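Local coordinates for Non-structural protein 5 (Modoc virus, PDB 2WA2), which probably methylates the cap of the viral RNA, at guanine N7 and ribose 2'-O, with S-adenosylmethionine as methyl donor, at residues A[137-141]-A[142-146]; A[171-174]-A[175-179]; A[199-202]-A[203-207]; A[244-247]-A[248-252]. The protein carries 4 engineered substitutions. All blocks are in the same frame, centred on the assembly; numbering follows the deposited sequence.

Contact 1 (A[137-141]-A[142-146]); sequences SKVDV and TKMEP. Engineered in segment 142-146: Thr142 (natural residue Arg). With SAM (S-adenosylmethionine), chain C.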
# COMPACT_ATOMS: atom_id res chain seq x y z
N SER A 137 5.61 -8.69 16.36
CA SER A 137 4.61 -9.60 15.81
C SER A 137 3.49 -9.82 16.82
O SER A 137 3.53 -9.30 17.96
CB SER A 137 5.23 -10.95 15.38
OG SER A 137 6.26 -10.70 14.44
N LYS A 138 2.48 -10.56 16.41
CA LYS A 138 1.32 -10.88 17.22
C LYS A 138 0.59 -9.62 17.68
O LYS A 138 0.25 -9.46 18.86
CB LYS A 138 1.73 -11.76 18.42
CG LYS A 138 2.71 -12.84 18.05
CD LYS A 138 2.09 -13.90 17.22
CE LYS A 138 3.11 -15.06 17.02
NZ LYS A 138 2.55 -16.00 16.02
N VAL A 139 0.33 -8.73 16.71
CA VAL A 139 -0.44 -7.51 16.92
C VAL A 139 -1.38 -7.33 15.74
O VAL A 139 -0.94 -7.43 14.56
CB VAL A 139 0.50 -6.24 17.03
CG1 VAL A 139 -0.32 -4.98 17.06
CG2 VAL A 139 1.34 -6.29 18.30
N ASP A 140 -2.65 -7.10 16.06
CA ASP A 140 -3.67 -6.74 15.08
C ASP A 140 -3.67 -5.21 15.03
O ASP A 140 -4.15 -4.54 15.96
CB ASP A 140 -5.03 -7.26 15.52
CG ASP A 140 -6.15 -6.91 14.53
OD1 ASP A 140 -5.92 -6.11 13.56
OD2 ASP A 140 -7.26 -7.45 14.72
N VAL A 141 -3.14 -4.67 13.95
CA VAL A 141 -2.97 -3.22 13.87
C VAL A 141 -4.30 -2.50 13.75
O VAL A 141 -4.38 -1.33 14.10
CB VAL A 141 -2.00 -2.75 12.74
CG1 VAL A 141 -0.61 -3.40 12.88
CG2 VAL A 141 -2.62 -2.97 11.39
N THR A 142 -5.35 -3.17 13.30
CA THR A 142 -6.67 -2.54 13.26
C THR A 142 -7.22 -2.21 14.65
O THR A 142 -8.22 -1.47 14.77
CB THR A 142 -7.74 -3.36 12.48
OG1 THR A 142 -8.11 -4.50 13.26
CG2 THR A 142 -7.24 -3.79 11.08
N LYS A 143 -6.58 -2.75 15.69
CA LYS A 143 -7.01 -2.57 17.08
C LYS A 143 -5.95 -1.86 17.93
O LYS A 143 -6.03 -1.85 19.15
CB LYS A 143 -7.36 -3.94 17.70
CG LYS A 143 -8.35 -4.82 16.89
CD LYS A 143 -9.79 -4.35 17.05
CE LYS A 143 -10.72 -5.06 16.08
NZ LYS A 143 -10.68 -4.35 14.77
N MET A 144 -4.95 -1.27 17.29
CA MET A 144 -3.89 -0.60 18.03
C MET A 144 -4.23 0.88 18.19
O MET A 144 -4.76 1.55 17.29
CB MET A 144 -2.56 -0.79 17.30
CG MET A 144 -1.24 -0.65 18.11
SD MET A 144 0.19 -0.61 16.96
CE MET A 144 -0.52 -1.60 15.73
N GLU A 145 -3.92 1.38 19.38
CA GLU A 145 -4.00 2.78 19.68
C GLU A 145 -2.94 3.54 18.86
O GLU A 145 -1.75 3.20 18.92
CB GLU A 145 -3.76 2.93 21.20
CG GLU A 145 -3.56 4.35 21.70
CD GLU A 145 -4.86 5.07 21.94
OE1 GLU A 145 -4.81 6.17 22.54
OE2 GLU A 145 -5.93 4.56 21.55
N PRO A 146 -3.36 4.56 18.08
CA PRO A 146 -2.34 5.35 17.38
C PRO A 146 -1.45 6.01 18.41
O PRO A 146 -1.91 6.29 19.54
CB PRO A 146 -3.16 6.42 16.63
CG PRO A 146 -4.52 5.88 16.58
CD PRO A 146 -4.71 5.09 17.84
N SAM C . 5.57 -4.08 3.20
CA SAM C . 5.76 -5.56 3.35
C SAM C . 7.22 -5.94 3.05
O SAM C . 7.95 -5.11 2.49
OXT SAM C . 7.70 -7.05 3.33
CB SAM C . 4.83 -6.32 2.42
CG SAM C . 3.36 -6.25 2.82
SD SAM C . 3.06 -7.54 4.04
CE SAM C . 2.69 -8.91 2.90
C5' SAM C . 1.37 -7.21 4.58
C4' SAM C . 1.24 -7.83 5.97
O4' SAM C . 0.20 -7.26 6.71
C3' SAM C . 0.94 -9.32 5.89
O3' SAM C . 2.10 -10.01 6.27
C2' SAM C . -0.18 -9.56 6.89
O2' SAM C . 0.17 -10.63 7.74
C1' SAM C . -0.21 -8.23 7.65
N9 SAM C . -1.52 -7.92 8.20
C8 SAM C . -2.74 -8.07 7.57
N7 SAM C . -3.70 -7.66 8.40
C5 SAM C . -3.10 -7.25 9.55
C6 SAM C . -3.61 -6.73 10.74
N6 SAM C . -4.91 -6.58 10.94
N1 SAM C . -2.73 -6.38 11.74
C2 SAM C . -1.38 -6.55 11.58
N3 SAM C . -0.85 -7.06 10.41
C4 SAM C . -1.73 -7.41 9.43
O HOH W 1 -4.74 1.38 14.72
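The carboxylate of Asp140 lies between Thr142 and the adenine of S-adenosylmethionine. Thr142 OG1, at 2.7 Å, and Thr142 N, at 3.0 Å, reach Asp140 OD1 from one face of the carboxylate, each well above its plane; the bond to the backbone N closes an Asx turn. A third donor, N6 of the ligand, comes to Asp140 OD1 from the opposite face at 2.8 Å, and Val141 N gives a second bond to the adenine, 2.8 Å to N1 at 167°. Amino group and ring nitrogen are thus read together, a pairing consistent with recognition of adenine. The Asp140 chi1 of 180° places CG beside the carbonyl carbon, bringing OD1 within reach of Thr142 N and OG1. Thr142 is engineered, the natural residue being Arg; its OG1 also accepts from NZ of Lys143.

Along the backbone, Lys143 N to Asp140 O and Met144 N to Val141 O are two overlapping i to i+3 bonds of a short 3-10 turn, and a water joins Val141 O to Met144 O. The Met144 chain bends only at its last torsion (chi3 -30°), pressing CE against Val141 CG1 at a tight 3.4 Å and against Val139 CG1 at 3.6 Å. Beyond the loop, Val141 and Met144 pack on Tyr112 of strand 106-112 and Leu89 of strand 86-89, while Thr142 meets Thr172 and Val176 of helix 163-183.

Contact 2 (A[171-174]-A[175-179]); sequences LTVL and NVISR
Val173 and Ile177 stand side by side one helical turn apart, pointing the same way, with their CG1 atoms 4.1 Å from each other. The backbone joins the same pair: Ile177 N bonds to Val173 O at 2.8 Å. Because Ile177 CG1 sits beside its own backbone N (chi1 -68°), it lies back over that carbonyl, 3.3 Å from Val173 O. Val176 does much the same one residue earlier, its CG2 resting 3.2 Å from Thr172 O.

The next shell is polar. Thr172 O accepts from Val176 N and also from a water that donates on to Asn175 OD1, so on the solvent side this carbonyl has two donors and the Asn175 amide is tethered to it through the water. Leu171 O and Leu174 O take the backbone N-H groups of Asn175 and Ser178. Further out, Thr172 OG1 turns back along the helix to bond Ser168 O, and Asn175 O lies 3.9 Å above one face of the Arg179 guanidinium, offset toward its rim.

All this belongs to the helix of a beta-alpha-beta crossover. Val173 and Ile177 press onto Cys154 of strand 151-154 and Val191 of strand 188-193; Leu171 and Leu174 face helix 199-212, and Thr172 and Val176 meet Thr142 of the adenine-binding loop.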
# COMPACT_ATOMS: atom_id res chain seq x y z
N LEU A 171 -11.38 -0.69 2.99
CA LEU A 171 -12.10 0.25 3.86
C LEU A 171 -11.64 0.18 5.29
O LEU A 171 -11.46 1.21 5.94
CB LEU A 171 -13.60 0.04 3.75
CG LEU A 171 -14.29 0.53 2.49
CD1 LEU A 171 -15.77 0.36 2.67
CD2 LEU A 171 -13.93 2.03 2.13
N THR A 172 -11.45 -1.04 5.79
CA THR A 172 -10.95 -1.22 7.14
C THR A 172 -9.59 -0.57 7.35
O THR A 172 -9.39 0.11 8.33
CB THR A 172 -10.89 -2.73 7.51
OG1 THR A 172 -12.22 -3.23 7.54
CG2 THR A 172 -10.25 -2.92 8.89
N VAL A 173 -8.66 -0.80 6.42
CA VAL A 173 -7.33 -0.16 6.47
C VAL A 173 -7.44 1.37 6.46
O VAL A 173 -6.83 2.05 7.29
CB VAL A 173 -6.43 -0.64 5.33
CG1 VAL A 173 -5.13 0.16 5.23
CG2 VAL A 173 -6.11 -2.13 5.50
N LEU A 174 -8.20 1.91 5.52
CA LEU A 174 -8.36 3.36 5.42
C LEU A 174 -8.94 3.98 6.71
O LEU A 174 -8.46 5.02 7.16
CB LEU A 174 -9.21 3.73 4.21
CG LEU A 174 -8.54 3.36 2.85
CD1 LEU A 174 -9.38 3.82 1.69
CD2 LEU A 174 -7.07 3.91 2.73
N ASN A 175 -9.96 3.34 7.28
CA ASN A 175 -10.52 3.79 8.56
C ASN A 175 -9.46 3.79 9.69
O ASN A 175 -9.36 4.75 10.48
CB ASN A 175 -11.77 2.97 8.92
CG ASN A 175 -12.46 3.49 10.15
OD1 ASN A 175 -12.47 2.81 11.18
ND2 ASN A 175 -12.98 4.72 10.09
N VAL A 176 -8.64 2.75 9.74
CA VAL A 176 -7.57 2.67 10.73
C VAL A 176 -6.53 3.78 10.50
O VAL A 176 -6.15 4.54 11.42
CB VAL A 176 -6.90 1.28 10.71
CG1 VAL A 176 -5.65 1.26 11.57
CG2 VAL A 176 -7.93 0.21 11.14
N ILE A 177 -6.06 3.88 9.26
CA ILE A 177 -5.08 4.90 8.90
C ILE A 177 -5.60 6.32 9.19
O ILE A 177 -4.84 7.15 9.68
CB ILE A 177 -4.62 4.76 7.41
CG1 ILE A 177 -3.82 3.47 7.21
CG2 ILE A 177 -3.88 6.04 6.90
CD1 ILE A 177 -2.60 3.26 8.13
N SER A 178 -6.88 6.58 8.92
CA SER A 178 -7.45 7.91 9.23
C SER A 178 -7.25 8.31 10.70
O SER A 178 -6.97 9.48 10.99
CB SER A 178 -8.93 8.01 8.82
OG SER A 178 -8.99 8.00 7.40
N ARG A 179 -7.35 7.34 11.61
CA ARG A 179 -7.11 7.61 13.03
C ARG A 179 -5.66 8.01 13.29
O ARG A 179 -5.38 8.94 14.08
CB ARG A 179 -7.48 6.38 13.88
CG ARG A 179 -8.96 6.10 13.89
CD ARG A 179 -9.23 4.76 14.52
NE ARG A 179 -10.61 4.35 14.26
CZ ARG A 179 -10.98 3.10 13.99
NH1 ARG A 179 -10.08 2.12 13.94
NH2 ARG A 179 -12.27 2.84 13.76
O HOH W 2 -11.36 0.01 10.70

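Contact 3 (A[199-202]-A[203-207]); sequences CDVL and EALMK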
# COMPACT_ATOMS: atom_id res chain seq x y z
N CYS A 199 -16.63 1.98 -5.34
CA CYS A 199 -17.21 3.28 -5.04
C CYS A 199 -17.02 3.70 -3.58
O CYS A 199 -16.64 4.84 -3.34
CB CYS A 199 -18.68 3.40 -5.45
SG CYS A 199 -19.26 5.12 -5.13
N ASP A 200 -17.29 2.81 -2.61
CA ASP A 200 -17.10 3.16 -1.20
C ASP A 200 -15.66 3.55 -0.87
O ASP A 200 -15.41 4.48 -0.08
CB ASP A 200 -17.59 2.07 -0.22
CG ASP A 200 -17.04 0.69 -0.53
OD1 ASP A 200 -16.11 0.54 -1.35
OD2 ASP A 200 -17.56 -0.28 0.09
N VAL A 201 -14.72 2.85 -1.49
CA VAL A 201 -13.33 3.15 -1.29
C VAL A 201 -12.99 4.51 -1.89
O VAL A 201 -12.28 5.29 -1.27
CB VAL A 201 -12.38 2.06 -1.87
CG1 VAL A 201 -10.90 2.54 -1.76
CG2 VAL A 201 -12.55 0.73 -1.11
N LEU A 202 -13.45 4.77 -3.11
CA LEU A 202 -13.18 6.07 -3.75
C LEU A 202 -13.66 7.23 -2.88
O LEU A 202 -12.91 8.20 -2.64
CB LEU A 202 -13.79 6.13 -5.16
CG LEU A 202 -13.08 5.44 -6.32
CD1 LEU A 202 -14.04 5.33 -7.53
CD2 LEU A 202 -11.81 6.16 -6.69
N GLU A 203 -14.89 7.12 -2.37
CA GLU A 203 -15.43 8.15 -1.46
C GLU A 203 -14.63 8.29 -0.16
O GLU A 203 -14.38 9.41 0.31
CB GLU A 203 -16.89 7.91 -1.18
CG GLU A 203 -17.70 8.10 -2.45
CD GLU A 203 -19.19 8.13 -2.24
OE1 GLU A 203 -19.69 7.57 -1.22
OE2 GLU A 203 -19.87 8.70 -3.12
N ALA A 204 -14.20 7.15 0.40
CA ALA A 204 -13.29 7.15 1.54
C ALA A 204 -11.97 7.86 1.24
O ALA A 204 -11.51 8.63 2.06
CB ALA A 204 -13.05 5.72 2.01
N LEU A 205 -11.37 7.62 0.06
CA LEU A 205 -10.11 8.24 -0.31
C LEU A 205 -10.27 9.74 -0.52
O LEU A 205 -9.40 10.51 -0.13
CB LEU A 205 -9.50 7.61 -1.56
CG LEU A 205 -8.99 6.18 -1.44
CD1 LEU A 205 -8.80 5.62 -2.85
CD2 LEU A 205 -7.68 6.18 -0.64
N MET A 206 -11.37 10.14 -1.15
CA MET A 206 -11.62 11.58 -1.38
C MET A 206 -11.73 12.29 -0.03
O MET A 206 -11.26 13.42 0.14
CB MET A 206 -12.89 11.83 -2.21
CG MET A 206 -12.86 11.36 -3.70
SD MET A 206 -11.45 12.00 -4.64
CE MET A 206 -12.03 13.69 -5.02
N LYS A 207 -12.38 11.62 0.93
CA LYS A 207 -12.53 12.20 2.29
C LYS A 207 -11.17 12.31 2.97
O LYS A 207 -10.88 13.32 3.59
CB LYS A 207 -13.50 11.39 3.16
CG LYS A 207 -13.45 11.73 4.67
CD LYS A 207 -14.49 10.89 5.47
CE LYS A 207 -14.61 11.38 6.92
NZ LYS A 207 -15.77 10.68 7.64
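The opening two turns of helix 199-212 carry Val201 and Leu205 as a short apolar ridge, four residues apart on one face. The two side chains lie side by side and point the same way, Val201 CG1 meeting Leu205 CD1 at 3.9 Å. Leu205 leans back along the helix, its CG beside its own backbone N (chi1 -69°), which brings CG to 3.4 Å from Val201 O as well. That carbonyl also receives Leu205 N at 2.8 Å, so bond and packing join the same two residues. Met206 repeats the pattern on Leu202: its N bonds to Leu202 O, and its CG stands 3.3 Å from that oxygen before the chain bends away at its second and third torsions. Ala204, with only a methyl group, touches Asp200 O and Val201 O equally, at 3.4 Å each.

Toward solvent the fit is looser. The extended Glu203 chain runs beside Cys199, whose SG comes no nearer than 4.2 Å to Glu203 OE2, and the firm link there is Glu203 N to Cys199 O at 3.0 Å.

Val201 and Leu205 both pack on Val193, while Leu202 turns to Met240 and Val243 of helix 239-254. Chemically the helix is two-sided: hydrocarbon on the inner face, and outside, Asp200 and Glu203, acidic groups close to the helix start that would probably be favoured by its dipole.

Contact 4 (A[244-247]-A[248-252]); sequences TAVS and RQLLK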
# COMPACT_ATOMS: atom_id res chain seq x y z
N THR A 244 -9.11 5.39 -12.77
CA THR A 244 -9.72 5.04 -14.06
C THR A 244 -8.62 4.80 -15.10
O THR A 244 -8.70 3.87 -15.91
CB THR A 244 -10.73 6.15 -14.53
OG1 THR A 244 -11.85 6.15 -13.64
CG2 THR A 244 -11.24 5.83 -15.92
N ALA A 245 -7.58 5.62 -15.04
CA ALA A 245 -6.47 5.49 -15.97
C ALA A 245 -5.75 4.14 -15.80
O ALA A 245 -5.37 3.49 -16.76
CB ALA A 245 -5.53 6.65 -15.81
N VAL A 246 -5.59 3.71 -14.55
CA VAL A 246 -5.02 2.41 -14.24
C VAL A 246 -5.94 1.28 -14.73
O VAL A 246 -5.45 0.33 -15.36
CB VAL A 246 -4.67 2.25 -12.73
CG1 VAL A 246 -4.17 0.83 -12.41
CG2 VAL A 246 -3.58 3.27 -12.33
N SER A 247 -7.23 1.37 -14.48
CA SER A 247 -8.17 0.35 -15.03
C SER A 247 -8.03 0.23 -16.55
O SER A 247 -7.92 -0.86 -17.08
CB SER A 247 -9.63 0.62 -14.64
OG SER A 247 -9.79 0.64 -13.22
N ARG A 248 -8.01 1.37 -17.25
CA ARG A 248 -7.92 1.33 -18.72
C ARG A 248 -6.57 0.77 -19.17
O ARG A 248 -6.51 -0.03 -20.08
CB ARG A 248 -8.24 2.72 -19.31
CG ARG A 248 -9.72 3.08 -19.07
CD ARG A 248 -10.35 3.92 -20.20
NE ARG A 248 -11.67 4.44 -19.85
CZ ARG A 248 -12.85 3.96 -20.29
NH1 ARG A 248 -12.90 2.93 -21.12
NH2 ARG A 248 -13.97 4.53 -19.88
N GLN A 249 -5.49 1.12 -18.47
CA GLN A 249 -4.18 0.56 -18.77
C GLN A 249 -4.12 -0.96 -18.59
O GLN A 249 -3.61 -1.67 -19.45
CB GLN A 249 -3.13 1.22 -17.89
CG GLN A 249 -1.74 0.66 -18.06
CD GLN A 249 -0.87 0.98 -16.85
OE1 GLN A 249 -1.24 0.70 -15.70
NE2 GLN A 249 0.27 1.58 -17.10
N LEU A 250 -4.62 -1.44 -17.44
CA LEU A 250 -4.59 -2.87 -17.14
C LEU A 250 -5.49 -3.67 -18.08
O LEU A 250 -5.16 -4.78 -18.43
CB LEU A 250 -4.98 -3.14 -15.67
CG LEU A 250 -4.04 -2.53 -14.62
CD1 LEU A 250 -4.52 -2.95 -13.26
CD2 LEU A 250 -2.58 -3.01 -14.89
N LEU A 251 -6.62 -3.09 -18.49
CA LEU A 251 -7.50 -3.74 -19.49
C LEU A 251 -6.86 -3.83 -20.87
O LEU A 251 -6.90 -4.89 -21.48
CB LEU A 251 -8.84 -3.01 -19.61
CG LEU A 251 -9.73 -3.15 -18.38
CD1 LEU A 251 -10.91 -2.17 -18.46
CD2 LEU A 251 -10.23 -4.59 -18.27
N LYS A 252 -6.28 -2.72 -21.34
CA LYS A 252 -5.52 -2.71 -22.61
C LYS A 252 -4.42 -3.76 -22.57
O LYS A 252 -4.20 -4.46 -23.53
CB LYS A 252 -4.90 -1.32 -22.87
CG LYS A 252 -3.96 -1.27 -24.09
CD LYS A 252 -3.07 -0.00 -24.10
CE LYS A 252 -2.56 0.33 -25.53
NZ LYS A 252 -3.45 1.37 -26.22
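Val246 and Leu250 make the close-packed side of helix 239-254, lying alongside one another with Val246 CG1 3.9 Å from Leu250 CD1. Leu250 N bonds to Val246 O at 2.9 Å and 169°, and Leu250 CG settles 3.3 Å from the same oxygen. Next to them Leu251 folds over Ser247: CG is 3.2 Å from Ser247 O, which also takes Leu251 N. Ser247 is buried, and its hydroxyl is satisfied by a hydrogen bond with His227 NE2 and a weak one to Val243 O.

The other side is looser and more exposed, at Ala245 and Arg248 above all, though helix 14-27 partly covers it, Ala14 touching Thr244 and Leu17 touching Arg248. Thr244 and Arg248 point the same way, yet Thr244 CG2 comes only within 4.2 Å of Arg248 NE, meeting the guanidinium obliquely. With CG2 anti to the backbone N (OG1 chi1 -68°), Thr244 turns its methyl toward that chain, while OG1 bonds weakly back to Met240 O. Here the backbone does the holding, Arg248 N to Thr244 O at 2.9 Å.

Leu250 and Leu251 lean on Trp21. The result is an amphipathic C-terminal helix packed beside helix 14-27, consistent with how the N- and C-terminal extensions pack together in flavivirus methyltransferases.

How the contacts relate
Each contact is local, tying residues a turn apart, so the four follow in series along the chain and none nests within or crosses another. Contact 1 closes the turn after strand 133-136, contact 2 lies on the helix between strands 151-154 and 188-193, contact 3 starts the helix after the latter, and contact 4 sits on the last helix. Contacts 1 and 2 touch, Pro146 CG to Arg179 CB at 4.0 Å, joining the adenine loop to helix 163-183. Contacts 2 and 3 mesh through Leu174 CD1 and Leu205 CD2, 3.7 Å apart. Contact 4 is separate, its nearest atoms about 7 Å from contact 3, and lies across the chain's centre from contact 1.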